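Local coordinates for Rho GTPase-activating protein 5 (Homo sapiens, PDB 5U4V) that probably stimulates GTP hydrolysis by Rho-family GTPases and contains a pseudoGTPase domain, at residues 104-115 against 134-146. Sequence-based numbering, arbitrary orientation.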
ATOM      1  N   MET A 104      14.337  -2.365   6.831  1.00 80.43           N
ATOM      2  CA  MET A 104      13.496  -3.385   6.263  1.00 76.86           C
ATOM      3  C   MET A 104      12.402  -3.737   7.251  1.00 77.02           C
ATOM      4  O   MET A 104      11.224  -3.876   6.859  1.00 72.36           O
ATOM      5  CB  MET A 104      14.293  -4.639   5.916  1.00 76.37           C
ATOM      6  CG  MET A 104      13.478  -5.735   5.246  1.00 72.81           C
ATOM      7  SD  MET A 104      12.752  -5.152   3.692  1.00 72.11           S
ATOM      8  CE  MET A 104      11.623  -6.459   3.261  1.00 66.88           C
ATOM      9  N   ALA A 105      12.804  -3.889   8.514  1.00 69.22           N
ATOM     10  CA  ALA A 105      11.871  -4.157   9.606  1.00 69.25           C
ATOM     11  C   ALA A 105      10.920  -2.991   9.826  1.00 65.44           C
ATOM     12  O   ALA A 105       9.764  -3.184  10.199  1.00 63.17           O
ATOM     13  CB  ALA A 105      12.618  -4.469  10.896  1.00 73.91           C
ATOM     14  N   ASN A 106      11.420  -1.785   9.602  1.00 66.59           N
ATOM     15  CA  ASN A 106      10.608  -0.600   9.797  1.00 63.02           C
ATOM     16  C   ASN A 106      10.062  -0.012   8.544  1.00 58.57           C
ATOM     17  O   ASN A 106       9.591   1.113   8.587  1.00 56.80           O
ATOM     18  CB  ASN A 106      11.416   0.456  10.504  1.00 67.84           C
ATOM     19  CG  ASN A 106      11.747   0.053  11.889  1.00 71.88           C
ATOM     20  OD1 ASN A 106      10.854  -0.193  12.709  1.00 70.06           O
ATOM     21  ND2 ASN A 106      13.038  -0.039  12.170  1.00 77.74           N
ATOM     22  N   LEU A 107      10.129  -0.748   7.434  1.00 58.27           N
ATOM     23  CA  LEU A 107       9.657  -0.204   6.173  1.00 56.29           C
ATOM     24  C   LEU A 107       8.125  -0.241   6.107  1.00 51.67           C
ATOM     25  O   LEU A 107       7.548  -1.306   6.006  1.00 51.34           O
ATOM     26  CB  LEU A 107      10.272  -0.922   4.990  1.00 55.91           C
ATOM     27  CG  LEU A 107       9.893  -0.196   3.703  1.00 56.06           C
ATOM     28  CD1 LEU A 107      10.890   0.930   3.579  1.00 58.59           C
ATOM     29  CD2 LEU A 107       9.773  -1.078   2.452  1.00 55.89           C
ATOM     30  N   PRO A 108       7.502   0.933   6.091  1.00 49.52           N
ATOM     31  CA  PRO A 108       6.055   1.071   6.261  1.00 46.65           C
ATOM     32  C   PRO A 108       5.265   0.450   5.122  1.00 44.46           C
ATOM     33  O   PRO A 108       4.936   1.116   4.118  1.00 47.95           O
ATOM     34  CB  PRO A 108       5.835   2.589   6.270  1.00 47.04           C
ATOM     35  CG  PRO A 108       7.176   3.172   6.567  1.00 50.18           C
ATOM     36  CD  PRO A 108       8.164   2.234   5.923  1.00 51.45           C
ATOM     37  N   PHE A 109       4.956  -0.821   5.281  1.00 41.43           N
ATOM     38  CA  PHE A 109       4.088  -1.493   4.324  1.00 40.20           C
ATOM     39  C   PHE A 109       2.618  -1.252   4.739  1.00 37.01           C
ATOM     40  O   PHE A 109       2.365  -0.889   5.866  1.00 40.27           O
ATOM     41  CB  PHE A 109       4.381  -3.007   4.285  1.00 39.68           C
ATOM     42  CG  PHE A 109       5.633  -3.404   3.554  1.00 42.04           C
ATOM     43  CD1 PHE A 109       5.712  -3.345   2.141  1.00 42.70           C
ATOM     44  CD2 PHE A 109       6.728  -3.924   4.251  1.00 44.21           C
ATOM     45  CE1 PHE A 109       6.862  -3.776   1.471  1.00 45.87           C
ATOM     46  CE2 PHE A 109       7.886  -4.347   3.575  1.00 47.25           C
ATOM     47  CZ  PHE A 109       7.954  -4.278   2.188  1.00 47.05           C
ATOM     48  N   THR A 110       1.681  -1.420   3.810  1.00 33.87           N
ATOM     49  CA  THR A 110       0.258  -1.582   4.098  1.00 31.11           C
ATOM     50  C   THR A 110      -0.311  -2.411   2.966  1.00 31.52           C
ATOM     51  O   THR A 110      -0.027  -2.137   1.769  1.00 32.75           O
ATOM     52  CB  THR A 110      -0.510  -0.230   4.214  1.00 31.38           C
ATOM     53  OG1 THR A 110      -0.013   0.488   5.342  1.00 32.86           O
ATOM     54  CG2 THR A 110      -2.076  -0.449   4.404  1.00 29.02           C
ATOM     55  N   LEU A 111      -1.064  -3.437   3.334  1.00 31.96           N
ATOM     56  CA  LEU A 111      -1.631  -4.339   2.357  1.00 34.97           C
ATOM     57  C   LEU A 111      -3.037  -3.918   2.038  1.00 33.00           C
ATOM     58  O   LEU A 111      -3.856  -3.822   2.923  1.00 29.63           O
ATOM     59  CB  LEU A 111      -1.600  -5.812   2.834  1.00 39.46           C
ATOM     60  CG  LEU A 111      -0.211  -6.411   3.074  1.00 45.45           C
ATOM     61  CD1 LEU A 111      -0.346  -7.809   3.688  1.00 47.90           C
ATOM     62  CD2 LEU A 111       0.640  -6.471   1.803  1.00 46.07           C
ATOM     63  N   ILE A 112      -3.325  -3.782   0.743  1.00 33.10           N
ATOM     64  CA  ILE A 112      -4.626  -3.397   0.326  1.00 33.95           C
ATOM     65  C   ILE A 112      -5.308  -4.443  -0.494  1.00 36.40           C
ATOM     66  O   ILE A 112      -4.878  -4.711  -1.586  1.00 37.15           O
ATOM     67  CB  ILE A 112      -4.635  -2.054  -0.418  1.00 34.09           C
ATOM     68  CG1 ILE A 112      -4.191  -0.937   0.541  1.00 33.55           C
ATOM     69  CG2 ILE A 112      -6.024  -1.741  -0.939  1.00 32.64           C
ATOM     70  CD1 ILE A 112      -3.755   0.306  -0.195  1.00 34.00           C
ATOM     71  N   LEU A 113      -6.417  -4.992   0.014  1.00 37.01           N
ATOM     72  CA  LEU A 113      -7.223  -5.838  -0.801  1.00 40.31           C
ATOM     73  C   LEU A 113      -8.322  -5.031  -1.490  1.00 43.61           C
ATOM     74  O   LEU A 113      -9.220  -4.495  -0.836  1.00 43.39           O
ATOM     75  CB  LEU A 113      -7.792  -6.989   0.021  1.00 43.33           C
ATOM     76  CG  LEU A 113      -8.865  -7.869  -0.615  1.00 46.74           C
ATOM     77  CD1 LEU A 113      -8.386  -8.609  -1.863  1.00 49.36           C
ATOM     78  CD2 LEU A 113      -9.356  -8.867   0.429  1.00 50.77           C
ATOM     79  N   ALA A 114      -8.230  -4.976  -2.815  1.00 47.89           N
ATOM     80  CA  ALA A 114      -9.210  -4.339  -3.693  1.00 53.58           C
ATOM     81  C   ALA A 114     -10.312  -5.290  -4.207  1.00 59.30           C
ATOM     82  O   ALA A 114     -10.018  -6.399  -4.661  1.00 61.10           O
ATOM     83  CB  ALA A 114      -8.495  -3.727  -4.876  1.00 51.05           C
ATOM     84  N   ASN A 115     -11.569  -4.847  -4.156  1.00 64.47           N
ATOM     85  CA  ASN A 115     -12.675  -5.581  -4.804  1.00 71.60           C
ATOM     86  C   ASN A 115     -12.757  -5.249  -6.285  1.00 76.19           C
ATOM     87  O   ASN A 115     -11.827  -5.523  -7.050  1.00 75.95           O
ATOM     88  CB  ASN A 115     -14.026  -5.314  -4.123  1.00 74.90           C
ATOM     89  CG  ASN A 115     -14.103  -5.889  -2.709  1.00 76.24           C
ATOM     90  OD1 ASN A 115     -14.358  -5.172  -1.730  1.00 78.13           O
ATOM     91  ND2 ASN A 115     -13.866  -7.188  -2.594  1.00 77.20           N
ATOM     92  N   LEU A 134      -0.138 -12.682   5.742  1.00 56.67           N
ATOM     93  CA  LEU A 134       0.945 -11.918   5.165  1.00 53.59           C
ATOM     94  C   LEU A 134       1.113 -10.633   5.979  1.00 50.55           C
ATOM     95  O   LEU A 134       2.232 -10.295   6.379  1.00 49.67           O
ATOM     96  CB  LEU A 134       0.719 -11.636   3.679  1.00 51.57           C
ATOM     97  CG  LEU A 134       1.831 -10.782   3.037  1.00 50.25           C
ATOM     98  CD1 LEU A 134       3.198 -11.421   3.285  1.00 56.94           C
ATOM     99  CD2 LEU A 134       1.640 -10.505   1.539  1.00 48.12           C
ATOM    100  N   ALA A 135       0.002  -9.950   6.242  1.00 48.44           N
ATOM    101  CA  ALA A 135       0.029  -8.706   7.037  1.00 46.28           C
ATOM    102  C   ALA A 135       0.634  -8.950   8.408  1.00 47.24           C
ATOM    103  O   ALA A 135       1.461  -8.163   8.883  1.00 47.80           O
ATOM    104  CB  ALA A 135      -1.373  -8.146   7.184  1.00 44.67           C
ATOM    105  N   ASN A 136       0.235 -10.055   9.025  1.00 50.26           N
ATOM    106  CA  ASN A 136       0.773 -10.427  10.329  1.00 52.86           C
ATOM    107  C   ASN A 136       2.289 -10.621  10.299  1.00 52.98           C
ATOM    108  O   ASN A 136       2.990 -10.135  11.185  1.00 51.36           O
ATOM    109  CB  ASN A 136       0.111 -11.674  10.861  1.00 55.89           C
ATOM    110  CG  ASN A 136       0.516 -11.962  12.280  1.00 60.06           C
ATOM    111  OD1 ASN A 136       0.387 -11.112  13.186  1.00 58.19           O
ATOM    112  ND2 ASN A 136       1.022 -13.166  12.495  1.00 63.42           N
ATOM    113  N   LYS A 137       2.781 -11.307   9.265  1.00 52.84           N
ATOM    114  CA  LYS A 137       4.210 -11.550   9.128  1.00 54.07           C
ATOM    115  C   LYS A 137       4.965 -10.218   9.027  1.00 52.82           C
ATOM    116  O   LYS A 137       6.021 -10.059   9.610  1.00 55.71           O
ATOM    117  CB  LYS A 137       4.497 -12.463   7.937  1.00 55.19           C
ATOM    118  CG  LYS A 137       5.992 -12.696   7.643  1.00 57.84           C
ATOM    119  CD  LYS A 137       6.392 -14.177   7.563  1.00 60.64           C
ATOM    120  CE  LYS A 137       7.424 -14.406   6.448  1.00 63.88           C
ATOM    121  NZ  LYS A 137       8.089 -15.744   6.504  1.00 68.90           N
ATOM    122  N   LEU A 138       4.413  -9.262   8.311  1.00 49.91           N
ATOM    123  CA  LEU A 138       5.096  -7.976   8.141  1.00 49.18           C
ATOM    124  C   LEU A 138       4.767  -6.967   9.266  1.00 47.47           C
ATOM    125  O   LEU A 138       5.392  -5.916   9.325  1.00 48.71           O
ATOM    126  CB  LEU A 138       4.776  -7.366   6.770  1.00 47.05           C
ATOM    127  CG  LEU A 138       4.776  -8.324   5.562  1.00 49.23           C
ATOM    128  CD1 LEU A 138       4.042  -7.675   4.390  1.00 46.01           C
ATOM    129  CD2 LEU A 138       6.144  -8.893   5.121  1.00 51.10           C
ATOM    130  N   GLN A 139       3.806  -7.296  10.128  1.00 46.09           N
ATOM    131  CA  GLN A 139       3.278  -6.373  11.153  1.00 46.30           C
ATOM    132  C   GLN A 139       2.847  -5.040  10.527  1.00 44.29           C
ATOM    133  O   GLN A 139       3.266  -3.967  10.944  1.00 43.07           O
ATOM    134  CB  GLN A 139       4.272  -6.150  12.307  1.00 48.55           C
ATOM    135  CG  GLN A 139       4.688  -7.405  13.067  1.00 51.07           C
ATOM    136  CD  GLN A 139       3.753  -7.846  14.196  1.00 51.70           C
ATOM    137  OE1 GLN A 139       2.690  -7.293  14.408  1.00 49.64           O
ATOM    138  NE2 GLN A 139       4.154  -8.898  14.909  1.00 55.72           N
ATOM    139  N   CYS A 140       2.056  -5.152   9.462  1.00 43.33           N
ATOM    140  CA  CYS A 140       1.595  -4.005   8.728  1.00 42.40           C
ATOM    141  C   CYS A 140       0.074  -4.009   8.708  1.00 40.16           C
ATOM    142  O   CYS A 140      -0.536  -5.082   8.786  1.00 41.39           O
ATOM    143  CB  CYS A 140       2.136  -4.004   7.305  1.00 42.34           C
ATOM    144  SG  CYS A 140       1.540  -5.345   6.252  1.00 46.94           S
ATOM    145  N   PRO A 141      -0.535  -2.822   8.622  1.00 37.21           N
ATOM    146  CA  PRO A 141      -1.987  -2.785   8.506  1.00 37.66           C
ATOM    147  C   PRO A 141      -2.468  -3.503   7.251  1.00 37.06           C
ATOM    148  O   PRO A 141      -1.819  -3.471   6.210  1.00 34.19           O
ATOM    149  CB  PRO A 141      -2.316  -1.298   8.404  1.00 36.14           C
ATOM    150  CG  PRO A 141      -1.162  -0.626   9.090  1.00 37.27           C
ATOM    151  CD  PRO A 141       0.041  -1.469   8.708  1.00 37.68           C
ATOM    152  N   PHE A 142      -3.592  -4.193   7.393  1.00 37.84           N
ATOM    153  CA  PHE A 142      -4.270  -4.763   6.256  1.00 36.60           C
ATOM    154  C   PHE A 142      -5.638  -4.111   6.088  1.00 36.79           C
ATOM    155  O   PHE A 142      -6.478  -4.204   6.972  1.00 38.21           O
ATOM    156  CB  PHE A 142      -4.388  -6.276   6.425  1.00 37.01           C
ATOM    157  CG  PHE A 142      -5.195  -6.926   5.369  1.00 38.14           C
ATOM    158  CD1 PHE A 142      -4.844  -6.802   4.052  1.00 37.47           C
ATOM    159  CD2 PHE A 142      -6.329  -7.661   5.694  1.00 42.96           C
ATOM    160  CE1 PHE A 142      -5.551  -7.451   3.055  1.00 41.11           C
ATOM    161  CE2 PHE A 142      -7.070  -8.312   4.701  1.00 42.85           C
ATOM    162  CZ  PHE A 142      -6.689  -8.191   3.370  1.00 42.58           C
ATOM    163  N   VAL A 143      -5.840  -3.483   4.929  1.00 37.67           N
ATOM    164  CA  VAL A 143      -7.088  -2.787   4.578  1.00 40.30           C
ATOM    165  C   VAL A 143      -7.824  -3.373   3.381  1.00 42.88           C
ATOM    166  O   VAL A 143      -7.217  -3.673   2.365  1.00 43.74           O
ATOM    167  CB  VAL A 143      -6.835  -1.262   4.355  1.00 40.39           C
ATOM    168  CG1 VAL A 143      -8.155  -0.530   4.138  1.00 40.81           C
ATOM    169  CG2 VAL A 143      -6.113  -0.613   5.549  1.00 35.87           C
ATOM    170  N   ASP A 144      -9.140  -3.523   3.487  1.00 49.76           N
ATOM    171  CA  ASP A 144      -9.981  -3.880   2.334  1.00 54.87           C
ATOM    172  C   ASP A 144     -10.596  -2.645   1.681  1.00 54.64           C
ATOM    173  O   ASP A 144     -11.272  -1.862   2.355  1.00 57.03           O
ATOM    174  CB  ASP A 144     -11.136  -4.802   2.750  1.00 63.76           C
ATOM    175  CG  ASP A 144     -10.681  -6.019   3.513  1.00 66.68           C
ATOM    176  OD1 ASP A 144      -9.561  -6.518   3.300  1.00 71.18           O
ATOM    177  OD2 ASP A 144     -11.468  -6.493   4.337  1.00 71.39           O
ATOM    178  N   VAL A 145     -10.389  -2.489   0.369  1.00 54.12           N
ATOM    179  CA  VAL A 145     -10.974  -1.374  -0.389  1.00 53.28           C
ATOM    180  C   VAL A 145     -11.896  -1.847  -1.503  1.00 55.32           C
ATOM    181  O   VAL A 145     -11.442  -2.201  -2.604  1.00 52.85           O
ATOM    182  CB  VAL A 145      -9.916  -0.394  -0.952  1.00 50.55           C
ATOM    183  CG1 VAL A 145     -10.597   0.857  -1.479  1.00 50.76           C
ATOM    184  CG2 VAL A 145      -8.895  -0.041   0.124  1.00 47.80           C
ATOM    185  N   PRO A 146     -13.213  -1.820  -1.230  1.00 61.05           N
ATOM    186  CA  PRO A 146     -14.291  -2.160  -2.169  1.00 63.46           C
ATOM    187  C   PRO A 146     -14.423  -1.159  -3.310  1.00 64.99           C
ATOM    188  O   PRO A 146     -14.241   0.029  -3.079  1.00 64.18           O
ATOM    189  CB  PRO A 146     -15.532  -2.124  -1.289  1.00 67.81           C
ATOM    190  CG  PRO A 146     -15.184  -1.255  -0.139  1.00 64.85           C
ATOM    191  CD  PRO A 146     -13.743  -1.496   0.111  1.00 61.11           C
TER
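L111 and F142 begin the parallel pairing of strands 109-114 and 142-145, whose axes approach to 4.6 Å at 23°. Joined through helix 124-138, they form a beta-alpha-beta crossover of the G-domain-like fold, strand 142-145 ending the sheet. L111 N and L113 N donate to P141 O and V143 O, V143 N and V145 N to L111 O and L113 O, and N115 N to V145 O, alternating as parallel strands require. On the face carrying L111, L113 and F142, L111 CD1 packs 3.7 Å from both L134 CG and A135 CB of the helix, its CG 3.8 Å from C140 SG in the turn beyond. F142, CG anti to the backbone N (chi1 174°), turns its ring toward strand 109-114, CD1 by L111 CB and CZ 3.7 Å from L113 CB. T110, I112 and V145 occupy the other face, covered by helix 156-173; I112 CG2 reaches V145 CG2 at 3.5 Å. T110 OG1 bonds F109 O at 2.8 Å, nearly perpendicular to the carbonyl (99°), and its CG2 lies 3.5 Å from P141 O; an alanine here would probably cost F109 O this donor and open a gap beside P141. D144 OD2 salt-bridges R128, whereas OD1 lies 3.7 Å from L113 CD2.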